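Local coordinates for protein signal recognition particle receptor subunit beta (Mus musculus, PDB 2FH5) that binds GTP as the beta subunit of the signal recognition particle receptor, which helps target nascent secretory proteins to the endoplasmic reticulum membrane, at residues B[14-19]-B[62-67]; B[40-45]-B[58-63]; B[8-13]-B[81-86]; B[100-105]-B[142-147]. All blocks are in the same frame, centred on the assembly; numbering follows the deposited sequence.

In the fold
The four contacts run from the nucleotide across the sheet to the helices on one side of it. Interactions 1 and 2 share P62 and G63 and both touch GTP; their centres lie about 12 Å apart. Interaction 3 is the middle of the sheet, about 9 Å from interaction 2 between centres, and strand 55-60 binds it directly, with I59 O 2.9 Å from F12 N. The P-loop of interaction 1 follows strand 9-13, and S18 CB sits 3.4 Å from V85 O. Interaction 4 lies farther out, its centre about 17 Å from that of interaction 3; F84 CE2 meets F101 CD2 at 3.5 Å and connects the sheet to helix 91-110.

Interaction 1: residues B[14-19]-B[62-67]; sequences GLCDSG and PGHESL. With GTP (guanosine-5'-triphosphate), chain D.
C16 and G63 bring two nucleotide-binding loops together with their CA atoms 4.5 Å apart, the type II turn L15-S18 of the P-loop facing the start of 62-67, and G14 O reaching to 3.2 Å from G63 CA. There is no room for a side chain at G63, since a CB would run into G14 O. Both loops hold GTP through backbone amides: G63 N donates a hydrogen bond to O3G of GTP at 2.8 Å, while D17 N and G19 N bind O3B and O1B.

Among the side chains, C16 does most of the crossing. With SG beside its own backbone N (chi1 -76°), the sulfur lies 3.4 Å from H64 N and 3.5 Å from O1G of GTP, and it approaches the H64 ring obliquely. E65 OE2 hangs 3.3 Å above that ring's plane, toward the rim, and H64 ND1 is hydrogen-bonded to S66 OG. A water accepts from C16 N and makes a weak bond to E65 OE2, bridging the two loops.

Inside the turn, L15 O takes two donors, S18 N and S18 OG, the hydroxyl coming in the carbonyl plane at 2.8 Å. With an alanine here L15 O would keep only S18 N of these two donors, and the turn carrying D17 N would probably be held less firmly.

The P-loop leads from strand 9-13 into helix 20-29, and L15 packs outward on R68 of helix 65-75 and on D97 and V98 of helix 91-110.

Interaction 2: residues B[40-45]-B[58-63]; sequences TDSSAI and LIDLPG. With GTP (guanosine-5'-triphosphate), chain D.
S42 and D60 form one hydrogen-bonded pair of the beta hairpin made by strands 42-47 and 55-60 in this P-loop GTPase fold, strand 42-47 being the outermost strand of this chain's sheet. The two short strand segments run antiparallel at 164°. Four backbone bonds join them: S42 and D60 exchange N-H and C=O in both directions, D60 N to S42 O being the shortest at 2.8 Å, and A44 and L58 do the same. Between these pairs, CA-H...O contacts fill in, among them S43 CA to L58 O at 3.1 Å.

Apolar packing flanks the backbone. S43 CB lies against I59 CG1, and D41 CB meets L61 CD2 at 3.7 Å. Past the end of the strands, the P62 ring lies against the backbone of T40, its CG 3.3 Å from T40 O, and it also packs on L71 of helix 65-75. An alanine in place of this proline would lack CG and CD, which would probably leave a gap beside the T40 carbonyl and give the chain before G63 more freedom to move.

The polar contacts include partners outside the hairpin. S43 OG and the S43 backbone bind another protein chain, whose backbone also packs on S42 and D60. A water lies within hydrogen-bonding distance of both T40 O and D60 O. D60, the aspartate of the DxxG motif of P-loop GTPases (here D60-L61-P62-G63), has its side chain about 4 Å from the magnesium ion, and its OD2 is hydrogen-bonded to T21 OG1. With CG anti to the backbone N (chi1 168°), that same OD2 stands 3.4 Å from S42 OG.

Interaction 3: residues B[8-13]-B[81-86]; sequences RAVLFV and AVVFVV
V83 lies beside F12 on neighbouring parallel strands, 9-13 and 79-87, whose short segments run 18° apart. From CB outward, V83 can be followed atom by atom. Its CB sits over one face of the F12 ring in a CH-pi contact, 4.2 Å from the ring centroid and 22° off the normal. CG1, which points opposite the backbone N (chi1 179°), rests near F12 CD2 and CE2, at 4.1 Å from CD2. CG2 turns the other way, to V10 CG1 at 3.8 Å, and also brushes F12 CE2. At the ring's edge, V85 CG2 approaches F12 near its plane.

The backbone of V83 carries two of the five hydrogen bonds between the strands. V83 N donates to L11 O at 2.7 Å, almost straight, and V83 O accepts from V13 N. On the reverse face, the V13 and F84 side chains cross at about a right angle, V13 CG2 meeting F84 CD2 at 3.6 Å; V13 CG2 also touches V82 CG1.

Every residue that meets across this pair is buried. W209 of helix 204-213 packs on V83, while F101 of helix 91-110 meets V13 and F84 on the other face; strands 55-60 and 117-123 flank the pair.

Interaction 4: residues B[100-105]-B[142-147]; sequences EFLYQV and KELNTL
L147, whose side chain meets E100 on the other helix, has its backbone N bonded to E143 O at 3.1 Å, and the same oxygen takes a weak bond from T146 N. L147 points at helix 91-110 from this turn, while L144 sets off to one side and reaches across only with its methyls. The contact itself is apolar: the two short helix segments cross at -71°, with their axes 10.2 Å apart at closest approach.

L147 CD1 does the reaching, stopping 3.8 Å from E100 N and from E100 CA, and it also lies 4.3 Å from Y103 CB. L144 works with both methyls. Its CG stands opposite the carbonyl carbon (chi1 -66°), which carries the branch forward: CD2 meets Y103 CB at 4.1 Å and lies at the edge of the tyrosine ring, near its plane, while CD1 comes to 4.3 Å from L102 CD2. The Y103 ring runs on past L147 CB, which approaches it obliquely.

From the same turn of helix 91-110, L102 packs on F84 of the sheet, and F101, on the side away from L147, packs there too. Helices crossing steeply outside one face of a central, mostly parallel sheet fit the alpha/beta layering of the P-loop GTPase fold.

Interaction 1: residues B[14-19]-B[62-67]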
# COMPACT_ATOMS: atom_id res chain seq x y z
N GLY B 14 4.48 2.88 7.92
CA GLY B 14 4.99 1.58 8.31
C GLY B 14 5.84 1.02 7.19
O GLY B 14 5.82 1.55 6.06
N LEU B 15 6.57 -0.06 7.49
CA LEU B 15 7.45 -0.65 6.48
C LEU B 15 6.62 -1.15 5.31
O LEU B 15 5.39 -1.26 5.42
CB LEU B 15 8.26 -1.84 7.04
CG LEU B 15 9.09 -1.57 8.29
CD1 LEU B 15 9.71 -2.86 8.75
CD2 LEU B 15 10.14 -0.50 8.04
N CYS B 16 7.29 -1.42 4.20
CA CYS B 16 6.63 -1.97 3.02
C CYS B 16 5.95 -3.26 3.43
O CYS B 16 6.47 -3.99 4.27
CB CYS B 16 7.66 -2.32 1.95
SG CYS B 16 8.27 -0.88 1.09
N ASP B 17 4.79 -3.53 2.86
CA ASP B 17 4.07 -4.75 3.18
C ASP B 17 3.49 -4.88 4.57
O ASP B 17 3.11 -6.00 4.95
CB ASP B 17 4.97 -5.97 2.94
CG ASP B 17 5.32 -6.15 1.50
OD1 ASP B 17 4.38 -6.37 0.69
OD2 ASP B 17 6.53 -6.06 1.16
N SER B 18 3.44 -3.81 5.35
CA SER B 18 2.87 -3.97 6.68
C SER B 18 1.33 -4.07 6.55
O SER B 18 0.67 -4.63 7.41
CB SER B 18 3.30 -2.83 7.61
OG SER B 18 3.08 -1.57 7.01
N GLY B 19 0.79 -3.55 5.43
CA GLY B 19 -0.64 -3.61 5.16
C GLY B 19 -1.36 -2.27 5.17
O GLY B 19 -2.57 -2.23 5.33
N PRO B 62 3.45 5.70 1.40
CA PRO B 62 4.33 4.62 0.95
C PRO B 62 5.38 4.25 2.01
O PRO B 62 5.97 5.12 2.63
CB PRO B 62 4.99 5.20 -0.30
CG PRO B 62 4.07 6.25 -0.75
CD PRO B 62 3.58 6.88 0.52
N GLY B 63 5.63 2.96 2.19
CA GLY B 63 6.61 2.56 3.17
C GLY B 63 8.04 2.45 2.64
O GLY B 63 8.99 2.28 3.42
N HIS B 64 8.20 2.54 1.32
CA HIS B 64 9.54 2.42 0.78
C HIS B 64 10.51 3.44 1.41
O HIS B 64 10.16 4.60 1.61
CB HIS B 64 9.52 2.57 -0.75
CG HIS B 64 10.70 1.96 -1.41
ND1 HIS B 64 11.79 2.69 -1.84
CD2 HIS B 64 11.05 0.65 -1.58
CE1 HIS B 64 12.75 1.88 -2.24
NE2 HIS B 64 12.32 0.63 -2.09
N GLU B 65 11.70 2.98 1.76
CA GLU B 65 12.76 3.80 2.37
C GLU B 65 13.02 5.10 1.63
O GLU B 65 13.20 6.13 2.25
CB GLU B 65 14.06 2.99 2.45
CG GLU B 65 14.10 1.74 1.49
CD GLU B 65 13.32 0.50 2.03
OE1 GLU B 65 13.72 -0.06 3.09
OE2 GLU B 65 12.31 0.09 1.41
N SER B 66 13.03 5.05 0.31
CA SER B 66 13.30 6.23 -0.50
C SER B 66 12.19 7.25 -0.48
O SER B 66 12.37 8.34 -1.00
CB SER B 66 13.57 5.85 -1.96
OG SER B 66 12.35 5.61 -2.67
N LEU B 67 11.05 6.91 0.11
CA LEU B 67 9.91 7.84 0.13
C LEU B 67 9.28 8.07 1.48
O LEU B 67 8.55 9.04 1.66
CB LEU B 67 8.80 7.32 -0.76
CG LEU B 67 8.96 7.05 -2.24
CD1 LEU B 67 7.75 6.23 -2.72
CD2 LEU B 67 9.05 8.38 -2.99
PG GTP D . 3.74 -0.43 0.77
O1G GTP D . 4.89 -1.07 0.15
O2G GTP D . 2.83 0.21 -0.22
O3G GTP D . 4.19 0.56 1.86
O3B GTP D . 2.90 -1.77 1.46
PB GTP D . 1.58 -1.71 2.24
O1B GTP D . 1.85 -1.56 3.70
O2B GTP D . 0.61 -0.66 1.73
O3A GTP D . 1.07 -3.20 1.98
PA GTP D . -0.29 -3.70 1.35
O1A GTP D . -1.43 -3.07 1.94
O2A GTP D . -0.25 -3.55 -0.15
O5' GTP D . -0.20 -5.20 1.86
C5' GTP D . 0.86 -6.01 1.39
C4' GTP D . 0.37 -7.45 1.24
O4' GTP D . -0.10 -7.98 2.50
C3' GTP D . -0.83 -7.60 0.29
O3' GTP D . -0.71 -8.81 -0.51
C2' GTP D . -2.00 -7.65 1.23
O2' GTP D . -3.22 -8.20 0.68
C1' GTP D . -1.45 -8.41 2.44
N9 GTP D . -2.06 -8.04 3.71
C8 GTP D . -2.28 -6.74 4.18
N7 GTP D . -2.85 -6.77 5.38
C5 GTP D . -3.01 -8.13 5.72
C6 GTP D . -3.53 -8.80 6.84
O6 GTP D . -4.00 -8.34 7.86
N1 GTP D . -3.53 -10.22 6.81
C2 GTP D . -3.04 -10.95 5.74
N2 GTP D . -3.10 -12.31 5.79
N3 GTP D . -2.53 -10.30 4.67
C4 GTP D . -2.52 -8.91 4.66
O HOH W 1 10.30 -1.09 3.85

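Interaction 2: residues B[40-45]-B[58-63]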
# COMPACT_ATOMS: atom_id res chain seq x y z
N THR B 40 3.25 6.51 -4.38
CA THR B 40 2.84 7.85 -3.94
C THR B 40 1.79 7.65 -2.86
O THR B 40 1.31 6.55 -2.62
CB THR B 40 2.15 8.77 -5.01
OG1 THR B 40 1.05 8.08 -5.62
CG2 THR B 40 3.12 9.24 -6.04
N ASP B 41 1.43 8.74 -2.21
CA ASP B 41 0.42 8.71 -1.17
C ASP B 41 -0.96 8.70 -1.83
O ASP B 41 -1.11 9.08 -2.98
CB ASP B 41 0.53 9.98 -0.35
CG ASP B 41 0.47 11.22 -1.23
OD1 ASP B 41 1.49 11.55 -1.88
OD2 ASP B 41 -0.60 11.86 -1.29
N SER B 42 -1.95 8.26 -1.08
CA SER B 42 -3.32 8.29 -1.54
C SER B 42 -4.17 8.73 -0.33
O SER B 42 -3.83 8.50 0.84
CB SER B 42 -3.77 6.93 -2.13
OG SER B 42 -3.45 5.80 -1.35
N SER B 43 -5.27 9.42 -0.60
CA SER B 43 -6.08 9.93 0.48
C SER B 43 -7.56 9.86 0.13
O SER B 43 -7.93 9.81 -1.04
CB SER B 43 -5.69 11.38 0.73
OG SER B 43 -5.95 12.15 -0.44
N ALA B 44 -8.40 9.87 1.16
CA ALA B 44 -9.84 9.82 0.98
C ALA B 44 -10.54 10.13 2.31
O ALA B 44 -9.96 9.95 3.39
CB ALA B 44 -10.25 8.46 0.50
N ILE B 45 -11.79 10.58 2.23
CA ILE B 45 -12.54 10.94 3.41
C ILE B 45 -13.18 9.74 4.12
O ILE B 45 -13.79 8.88 3.50
CB ILE B 45 -13.62 11.96 3.05
CG1 ILE B 45 -12.96 13.30 2.73
CG2 ILE B 45 -14.60 12.14 4.20
CD1 ILE B 45 -13.90 14.30 2.08
N LEU B 58 -8.15 10.13 5.68
CA LEU B 58 -7.14 9.08 5.78
C LEU B 58 -6.12 9.32 4.67
O LEU B 58 -6.50 9.61 3.53
CB LEU B 58 -7.77 7.70 5.60
CG LEU B 58 -9.02 7.36 6.42
CD1 LEU B 58 -9.35 5.89 6.24
CD2 LEU B 58 -8.80 7.65 7.90
N ILE B 59 -4.84 9.25 5.02
CA ILE B 59 -3.74 9.42 4.07
C ILE B 59 -2.80 8.21 4.21
O ILE B 59 -2.18 8.01 5.26
CB ILE B 59 -2.93 10.68 4.34
CG1 ILE B 59 -3.81 11.92 4.17
CG2 ILE B 59 -1.74 10.75 3.42
CD1 ILE B 59 -3.04 13.23 4.42
N ASP B 60 -2.72 7.41 3.15
CA ASP B 60 -1.89 6.21 3.11
C ASP B 60 -0.52 6.59 2.58
O ASP B 60 -0.42 7.01 1.46
CB ASP B 60 -2.59 5.19 2.18
CG ASP B 60 -1.71 3.98 1.78
OD1 ASP B 60 -0.90 3.51 2.60
OD2 ASP B 60 -1.85 3.49 0.62
N LEU B 61 0.53 6.44 3.39
CA LEU B 61 1.89 6.82 2.93
C LEU B 61 2.78 5.63 2.56
O LEU B 61 2.86 4.66 3.28
CB LEU B 61 2.61 7.68 3.99
CG LEU B 61 1.95 9.01 4.42
CD1 LEU B 61 2.84 9.77 5.40
CD2 LEU B 61 1.70 9.88 3.20
N PRO B 62 3.45 5.70 1.40
CA PRO B 62 4.33 4.62 0.95
C PRO B 62 5.38 4.25 2.01
O PRO B 62 5.97 5.12 2.63
CB PRO B 62 4.99 5.20 -0.30
CG PRO B 62 4.07 6.25 -0.75
CD PRO B 62 3.58 6.88 0.52
N GLY B 63 5.63 2.96 2.19
CA GLY B 63 6.61 2.56 3.17
C GLY B 63 8.04 2.45 2.64
O GLY B 63 8.99 2.28 3.42
PG GTP D . 3.74 -0.43 0.77
O1G GTP D . 4.89 -1.07 0.15
O2G GTP D . 2.83 0.21 -0.22
O3G GTP D . 4.19 0.56 1.86
O3B GTP D . 2.90 -1.77 1.46
PB GTP D . 1.58 -1.71 2.24
O1B GTP D . 1.85 -1.56 3.70
O2B GTP D . 0.61 -0.66 1.73
O3A GTP D . 1.07 -3.20 1.98
PA GTP D . -0.29 -3.70 1.35
O1A GTP D . -1.43 -3.07 1.94
O2A GTP D . -0.25 -3.55 -0.15
O5' GTP D . -0.20 -5.20 1.86
C5' GTP D . 0.86 -6.01 1.39
C4' GTP D . 0.37 -7.45 1.24
O4' GTP D . -0.10 -7.98 2.50
C3' GTP D . -0.83 -7.60 0.29
O3' GTP D . -0.71 -8.81 -0.51
C2' GTP D . -2.00 -7.65 1.23
O2' GTP D . -3.22 -8.20 0.68
C1' GTP D . -1.45 -8.41 2.44
N9 GTP D . -2.06 -8.04 3.71
C8 GTP D . -2.28 -6.74 4.18
N7 GTP D . -2.85 -6.77 5.38
C5 GTP D . -3.01 -8.13 5.72
C6 GTP D . -3.53 -8.80 6.84
O6 GTP D . -4.00 -8.34 7.86
N1 GTP D . -3.53 -10.22 6.81
C2 GTP D . -3.04 -10.95 5.74
N2 GTP D . -3.10 -12.31 5.79
N3 GTP D . -2.53 -10.30 4.67
C4 GTP D . -2.52 -8.91 4.66
O HOH W 2 0.42 4.90 -0.34

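Interaction 3: residues B[8-13]-B[81-86]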
# COMPACT_ATOMS: atom_id res chain seq x y z
N ARG B 8 -9.47 16.50 10.58
CA ARG B 8 -8.04 16.49 10.16
C ARG B 8 -7.55 15.12 9.65
O ARG B 8 -8.28 14.14 9.62
CB ARG B 8 -7.13 16.96 11.30
CG ARG B 8 -7.38 18.37 11.76
CD ARG B 8 -6.24 18.84 12.63
NE ARG B 8 -5.09 19.26 11.84
CZ ARG B 8 -3.93 19.67 12.37
NH1 ARG B 8 -3.78 19.72 13.68
NH2 ARG B 8 -2.94 20.05 11.58
N ALA B 9 -6.27 15.08 9.30
CA ALA B 9 -5.66 13.91 8.73
C ALA B 9 -5.11 12.85 9.68
O ALA B 9 -4.61 13.15 10.77
CB ALA B 9 -4.56 14.34 7.77
N VAL B 10 -5.24 11.60 9.23
CA VAL B 10 -4.72 10.45 9.94
C VAL B 10 -3.71 9.82 8.96
O VAL B 10 -4.09 9.39 7.88
CB VAL B 10 -5.78 9.39 10.24
CG1 VAL B 10 -5.13 8.24 11.00
CG2 VAL B 10 -6.93 9.99 11.04
N LEU B 11 -2.45 9.78 9.35
CA LEU B 11 -1.41 9.20 8.52
C LEU B 11 -1.16 7.71 8.81
O LEU B 11 -0.97 7.33 9.97
CB LEU B 11 -0.11 9.98 8.71
CG LEU B 11 -0.27 11.50 8.64
CD1 LEU B 11 1.12 12.15 8.73
CD2 LEU B 11 -0.98 11.89 7.35
N PHE B 12 -1.17 6.87 7.78
CA PHE B 12 -0.86 5.46 7.96
C PHE B 12 0.58 5.31 7.44
O PHE B 12 0.88 5.63 6.28
CB PHE B 12 -1.81 4.58 7.14
CG PHE B 12 -3.20 4.51 7.69
CD1 PHE B 12 -4.06 5.60 7.62
CD2 PHE B 12 -3.64 3.36 8.34
CE1 PHE B 12 -5.34 5.55 8.19
CE2 PHE B 12 -4.92 3.30 8.91
CZ PHE B 12 -5.77 4.40 8.83
N VAL B 13 1.47 4.85 8.31
CA VAL B 13 2.88 4.71 7.96
C VAL B 13 3.35 3.36 8.44
O VAL B 13 2.69 2.76 9.28
CB VAL B 13 3.75 5.82 8.64
CG1 VAL B 13 3.34 7.23 8.14
CG2 VAL B 13 3.62 5.72 10.15
N ALA B 81 -3.67 12.45 13.82
CA ALA B 81 -3.27 11.15 14.34
C ALA B 81 -2.41 10.39 13.34
O ALA B 81 -2.47 10.62 12.14
CB ALA B 81 -4.50 10.32 14.69
N VAL B 82 -1.60 9.48 13.87
CA VAL B 82 -0.71 8.67 13.08
C VAL B 82 -0.93 7.22 13.48
O VAL B 82 -0.96 6.93 14.67
CB VAL B 82 0.77 9.01 13.36
CG1 VAL B 82 1.70 8.05 12.59
CG2 VAL B 82 1.03 10.44 12.98
N VAL B 83 -1.11 6.35 12.48
CA VAL B 83 -1.28 4.91 12.72
C VAL B 83 -0.06 4.28 12.12
O VAL B 83 0.17 4.37 10.90
CB VAL B 83 -2.50 4.34 12.00
CG1 VAL B 83 -2.60 2.82 12.27
CG2 VAL B 83 -3.76 5.05 12.46
N PHE B 84 0.76 3.69 12.97
CA PHE B 84 1.97 3.04 12.51
C PHE B 84 1.59 1.56 12.38
O PHE B 84 1.33 0.89 13.38
CB PHE B 84 3.11 3.25 13.53
CG PHE B 84 4.46 2.79 13.06
CD1 PHE B 84 4.79 1.42 13.07
CD2 PHE B 84 5.40 3.70 12.60
CE1 PHE B 84 6.05 0.98 12.61
CE2 PHE B 84 6.68 3.28 12.14
CZ PHE B 84 7.00 1.92 12.15
N VAL B 85 1.55 1.07 11.14
CA VAL B 85 1.19 -0.32 10.88
C VAL B 85 2.35 -1.30 10.96
O VAL B 85 3.43 -1.05 10.45
CB VAL B 85 0.54 -0.43 9.51
CG1 VAL B 85 0.02 -1.82 9.31
CG2 VAL B 85 -0.57 0.62 9.39
N VAL B 86 2.11 -2.43 11.60
CA VAL B 86 3.14 -3.46 11.79
C VAL B 86 2.68 -4.85 11.31
O VAL B 86 1.59 -5.30 11.67
CB VAL B 86 3.51 -3.58 13.29
CG1 VAL B 86 4.59 -4.65 13.50
CG2 VAL B 86 3.98 -2.24 13.79

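Interaction 4: residues B[100-105]-B[142-147]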
# COMPACT_ATOMS: atom_id res chain seq x y z
N GLU B 100 13.53 1.19 14.16
CA GLU B 100 14.26 2.30 13.57
C GLU B 100 13.36 3.32 12.89
O GLU B 100 13.62 4.54 12.96
CB GLU B 100 15.28 1.76 12.57
CG GLU B 100 15.97 2.81 11.75
CD GLU B 100 17.09 2.19 10.91
OE1 GLU B 100 18.09 1.76 11.53
OE2 GLU B 100 16.95 2.12 9.66
N PHE B 101 12.31 2.84 12.23
CA PHE B 101 11.40 3.75 11.55
C PHE B 101 10.50 4.39 12.60
O PHE B 101 10.26 5.59 12.56
CB PHE B 101 10.60 2.99 10.48
CG PHE B 101 9.60 3.84 9.72
CD1 PHE B 101 9.75 5.23 9.61
CD2 PHE B 101 8.49 3.25 9.11
CE1 PHE B 101 8.81 6.02 8.93
CE2 PHE B 101 7.55 4.03 8.42
CZ PHE B 101 7.70 5.42 8.34
N LEU B 102 10.00 3.59 13.54
CA LEU B 102 9.14 4.12 14.59
C LEU B 102 9.87 5.22 15.38
O LEU B 102 9.28 6.26 15.71
CB LEU B 102 8.69 2.98 15.51
CG LEU B 102 7.81 3.37 16.69
CD1 LEU B 102 6.55 4.08 16.21
CD2 LEU B 102 7.50 2.11 17.50
N TYR B 103 11.16 5.01 15.65
CA TYR B 103 12.00 5.99 16.34
C TYR B 103 11.87 7.37 15.69
O TYR B 103 11.58 8.36 16.36
CB TYR B 103 13.47 5.55 16.27
CG TYR B 103 14.42 6.42 17.06
CD1 TYR B 103 14.58 6.23 18.44
CD2 TYR B 103 15.15 7.42 16.45
CE1 TYR B 103 15.45 7.03 19.17
CE2 TYR B 103 16.03 8.22 17.18
CZ TYR B 103 16.17 8.01 18.53
OH TYR B 103 17.06 8.79 19.25
N GLN B 104 12.10 7.43 14.38
CA GLN B 104 11.95 8.69 13.65
C GLN B 104 10.51 9.21 13.71
O GLN B 104 10.29 10.42 13.71
CB GLN B 104 12.35 8.53 12.19
CG GLN B 104 13.71 9.13 11.85
CD GLN B 104 14.66 8.11 11.20
OE1 GLN B 104 15.68 8.48 10.61
NE2 GLN B 104 14.32 6.83 11.33
N VAL B 105 9.54 8.30 13.76
CA VAL B 105 8.15 8.74 13.81
C VAL B 105 7.84 9.35 15.19
O VAL B 105 7.09 10.33 15.28
CB VAL B 105 7.17 7.57 13.51
CG1 VAL B 105 5.74 7.97 13.85
CG2 VAL B 105 7.25 7.20 12.02
N LYS B 142 12.18 -2.54 24.33
CA LYS B 142 13.53 -3.03 24.54
C LYS B 142 14.45 -2.53 23.41
O LYS B 142 15.58 -2.14 23.65
CB LYS B 142 13.50 -4.55 24.60
CG LYS B 142 14.86 -5.23 24.44
CD LYS B 142 14.75 -6.76 24.50
CE LYS B 142 16.12 -7.43 24.29
NZ LYS B 142 16.06 -8.92 24.34
N GLU B 143 13.94 -2.51 22.19
CA GLU B 143 14.72 -2.08 21.03
C GLU B 143 14.92 -0.56 20.94
O GLU B 143 15.98 -0.09 20.56
CB GLU B 143 14.04 -2.60 19.77
CG GLU B 143 14.89 -2.50 18.53
CD GLU B 143 16.02 -3.52 18.54
OE1 GLU B 143 15.74 -4.72 18.83
OE2 GLU B 143 17.17 -3.11 18.26
N LEU B 144 13.89 0.23 21.25
CA LEU B 144 14.06 1.67 21.19
C LEU B 144 15.02 2.06 22.32
O LEU B 144 15.76 3.04 22.23
CB LEU B 144 12.70 2.35 21.37
CG LEU B 144 11.69 2.09 20.24
CD1 LEU B 144 10.30 2.47 20.68
CD2 LEU B 144 12.10 2.89 19.03
N ASN B 145 15.02 1.26 23.37
CA ASN B 145 15.89 1.51 24.50
C ASN B 145 17.34 1.45 24.10
O ASN B 145 18.15 2.18 24.65
CB ASN B 145 15.65 0.52 25.63
CG ASN B 145 16.50 0.84 26.83
OD1 ASN B 145 16.42 1.94 27.40
ND2 ASN B 145 17.33 -0.11 27.23
N THR B 146 17.69 0.58 23.16
CA THR B 146 19.09 0.51 22.73
C THR B 146 19.35 1.58 21.68
O THR B 146 20.41 2.18 21.66
CB THR B 146 19.46 -0.85 22.12
OG1 THR B 146 19.36 -1.86 23.13
CG2 THR B 146 20.88 -0.84 21.61
N LEU B 147 18.37 1.81 20.81
CA LEU B 147 18.51 2.81 19.75
C LEU B 147 18.79 4.23 20.23
O LEU B 147 19.55 4.94 19.59
CB LEU B 147 17.28 2.83 18.84
CG LEU B 147 17.23 1.91 17.63
CD1 LEU B 147 15.89 2.07 16.98
CD2 LEU B 147 18.36 2.27 16.65